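Side-chain contact in probable tRNA pseudouridine synthase D (Methanosarcina mazei, PDB 1Z2Z), which probably converts uridine-13 of transfer RNAs to pseudouridine, as a member of the TruD family of pseudouridine synthases: residues L26-E31 with T138-E143. Numbering follows the deposited sequence.
Sequences LRQEIE and TVRNIE
Leu26 meets Val139 of strand 130-142 with a single methyl, CD2, which lies 3.4 Å from Val139 CG2, with Val139 CA and CG1 almost as near, so that it sits over the branch point CB. Its CG stands beside the backbone N and anti to the carbonyl carbon (chi1 -51°), and this bend brings the end of the side chain nearer the strand than its base. Helix 423-430 adds to the apolar patch, with Met430 touching both Leu26 and Val139.

At Arg27 the link is made by water: the backbone N donates to a water molecule at 2.7 Å, and the same water donates to Thr138 O at 2.8 Å. The side chain of Arg27 takes no part in the contact with the strand; its NH2 forms a salt bridge with Asp86, the predicted nucleophile.

Gln28 points toward the strand and, extended beyond CG, crosses the side chain of Arg140 at about a right angle. Gln28 OE1 does the touching, 3.4 Å from Arg140 CD and 3.5 Å from Arg140 CB, while accepting a hydrogen bond from Asn404. The amide and guanidinium planes are 81° apart, in keeping with a contact made through methylenes rather than by stacking. Extended from CG to NE, Arg140 carries its guanidinium past the glutamine to a salt bridge of NE with Asp32, and Thr138 CG2 covers one guanidinium face, 3.9 Å above its plane. Backbone hydrogen bonds of Thr138 with Asp32 and of Arg140 with Gln25 flank the segment 26-31, joining both its ends to the strand.

The loop before strand 33-39 is thereby fastened to the antiparallel neighbour strand 130-142 in the mixed sheet of the pseudouridine synthase fold, and Arg27 is directed from it into the predicted active site.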
loop_
_atom_site.group_PDB
_atom_site.type_symbol
_atom_site.label_atom_id
_atom_site.label_comp_id
_atom_site.label_asym_id
_atom_site.label_seq_id
_atom_site.Cartn_x
_atom_site.Cartn_y
_atom_site.Cartn_z
ATOM N N LEU A 26 -1.803 9.979 -15.463
ATOM C CA LEU A 26 -1.405 8.596 -15.718
ATOM C C LEU A 26 -2.532 7.717 -16.263
ATOM O O LEU A 26 -3.704 8.090 -16.221
ATOM C CB LEU A 26 -0.867 7.961 -14.435
ATOM C CG LEU A 26 0.213 8.645 -13.596
ATOM C CD1 LEU A 26 0.601 7.668 -12.482
ATOM C CD2 LEU A 26 1.439 9.015 -14.437
ATOM N N ARG A 27 -2.170 6.544 -16.773
ATOM C CA ARG A 27 -3.162 5.629 -17.308
ATOM C C ARG A 27 -3.950 6.273 -18.442
ATOM O O ARG A 27 -5.137 5.984 -18.626
ATOM C CB ARG A 27 -4.153 5.198 -16.214
ATOM C CG ARG A 27 -3.791 3.944 -15.421
ATOM C CD ARG A 27 -3.088 4.295 -14.128
ATOM N NE ARG A 27 -3.372 3.359 -13.032
ATOM C CZ ARG A 27 -2.922 2.106 -12.955
ATOM N NH1 ARG A 27 -2.161 1.597 -13.906
ATOM N NH2 ARG A 27 -3.212 1.357 -11.906
ATOM N N GLN A 28 -3.313 7.161 -19.194
ATOM C CA GLN A 28 -4.030 7.795 -20.287
ATOM C C GLN A 28 -4.227 6.746 -21.374
ATOM O O GLN A 28 -5.241 6.732 -22.072
ATOM C CB GLN A 28 -3.260 8.990 -20.850
ATOM C CG GLN A 28 -4.208 10.095 -21.317
ATOM C CD GLN A 28 -3.579 11.043 -22.308
ATOM O OE1 GLN A 28 -2.550 11.660 -22.033
ATOM N NE2 GLN A 28 -4.201 11.166 -23.474
ATOM N N GLU A 29 -3.248 5.857 -21.494
ATOM C CA GLU A 29 -3.293 4.780 -22.466
ATOM C C GLU A 29 -2.840 3.480 -21.826
ATOM O O GLU A 29 -1.783 3.427 -21.212
ATOM C CB GLU A 29 -2.415 5.129 -23.662
ATOM C CG GLU A 29 -3.048 6.206 -24.487
ATOM C CD GLU A 29 -4.423 5.790 -24.927
ATOM O OE1 GLU A 29 -5.294 6.679 -25.153
ATOM O OE2 GLU A 29 -4.625 4.549 -25.051
ATOM N N ILE A 30 -3.647 2.435 -21.974
ATOM C CA ILE A 30 -3.332 1.141 -21.390
ATOM C C ILE A 30 -1.818 0.922 -21.344
ATOM O O ILE A 30 -1.270 0.694 -20.278
ATOM C CB ILE A 30 -4.015 0.002 -22.179
ATOM C CG1 ILE A 30 -5.462 0.393 -22.516
ATOM C CG2 ILE A 30 -4.027 -1.268 -21.359
ATOM C CD1 ILE A 30 -6.367 0.614 -21.315
ATOM N N GLU A 31 -1.127 1.029 -22.471
ATOM C CA GLU A 31 0.313 0.818 -22.440
ATOM C C GLU A 31 1.111 1.835 -21.592
ATOM O O GLU A 31 2.327 1.714 -21.468
ATOM C CB GLU A 31 0.894 0.783 -23.862
ATOM C CG GLU A 31 0.560 -0.469 -24.680
ATOM C CD GLU A 31 -0.917 -0.567 -25.046
ATOM O OE1 GLU A 31 -1.604 0.487 -25.057
ATOM O OE2 GLU A 31 -1.386 -1.697 -25.336
ATOM N N THR A 138 4.255 5.810 -17.416
ATOM C CA THR A 138 4.382 6.967 -18.294
ATOM C C THR A 138 3.462 8.086 -17.837
ATOM O O THR A 138 2.247 7.910 -17.800
ATOM C CB THR A 138 3.994 6.607 -19.731
ATOM O OG1 THR A 138 4.932 5.659 -20.254
ATOM C CG2 THR A 138 3.971 7.860 -20.610
ATOM N N VAL A 139 4.043 9.232 -17.496
ATOM C CA VAL A 139 3.265 10.380 -17.060
ATOM C C VAL A 139 3.124 11.229 -18.326
ATOM O O VAL A 139 4.095 11.395 -19.070
ATOM C CB VAL A 139 4.017 11.183 -15.934
ATOM C CG1 VAL A 139 3.072 12.156 -15.248
ATOM C CG2 VAL A 139 4.610 10.228 -14.899
ATOM N N ARG A 140 1.916 11.730 -18.587
ATOM C CA ARG A 140 1.629 12.557 -19.773
ATOM C C ARG A 140 0.912 13.863 -19.412
ATOM O O ARG A 140 0.281 13.962 -18.362
ATOM C CB ARG A 140 0.738 11.789 -20.765
ATOM C CG ARG A 140 1.372 10.595 -21.445
ATOM C CD ARG A 140 0.402 9.989 -22.442
ATOM N NE ARG A 140 0.937 8.796 -23.098
ATOM C CZ ARG A 140 1.986 8.788 -23.916
ATOM N NH1 ARG A 140 2.401 7.656 -24.459
ATOM N NH2 ARG A 140 2.628 9.911 -24.198
ATOM N N ASN A 141 1.012 14.853 -20.300
ATOM C CA ASN A 141 0.355 16.154 -20.124
ATOM C C ASN A 141 0.976 17.059 -19.060
ATOM O O ASN A 141 0.275 17.669 -18.243
ATOM C CB ASN A 141 -1.128 15.961 -19.802
ATOM C CG ASN A 141 -1.963 17.161 -20.190
ATOM O OD1 ASN A 141 -3.109 17.306 -19.761
ATOM N ND2 ASN A 141 -1.396 18.025 -21.022
ATOM N N ILE A 142 2.297 17.145 -19.081
ATOM C CA ILE A 142 3.000 17.977 -18.137
ATOM C C ILE A 142 3.199 19.376 -18.709
ATOM O O ILE A 142 3.596 19.545 -19.867
ATOM C CB ILE A 142 4.368 17.371 -17.769
ATOM C CG1 ILE A 142 5.139 18.350 -16.871
ATOM C CG2 ILE A 142 5.134 17.041 -19.025
ATOM C CD1 ILE A 142 6.506 17.853 -16.426
ATOM N N GLU A 143 2.919 20.370 -17.870
ATOM C CA GLU A 143 3.041 21.777 -18.230
ATOM C C GLU A 143 4.494 22.203 -18.469
ATOM O O GLU A 143 4.847 23.355 -18.225
ATOM C CB GLU A 143 2.421 22.649 -17.120
ATOM C CG GLU A 143 3.165 22.595 -15.763
ATOM C CD GLU A 143 2.501 23.426 -14.659
ATOM O OE1 GLU A 143 2.297 24.649 -14.857
ATOM O OE2 GLU A 143 2.192 22.855 -13.584
HETATM O O HOH W 1 0.496 5.992 -16.673
#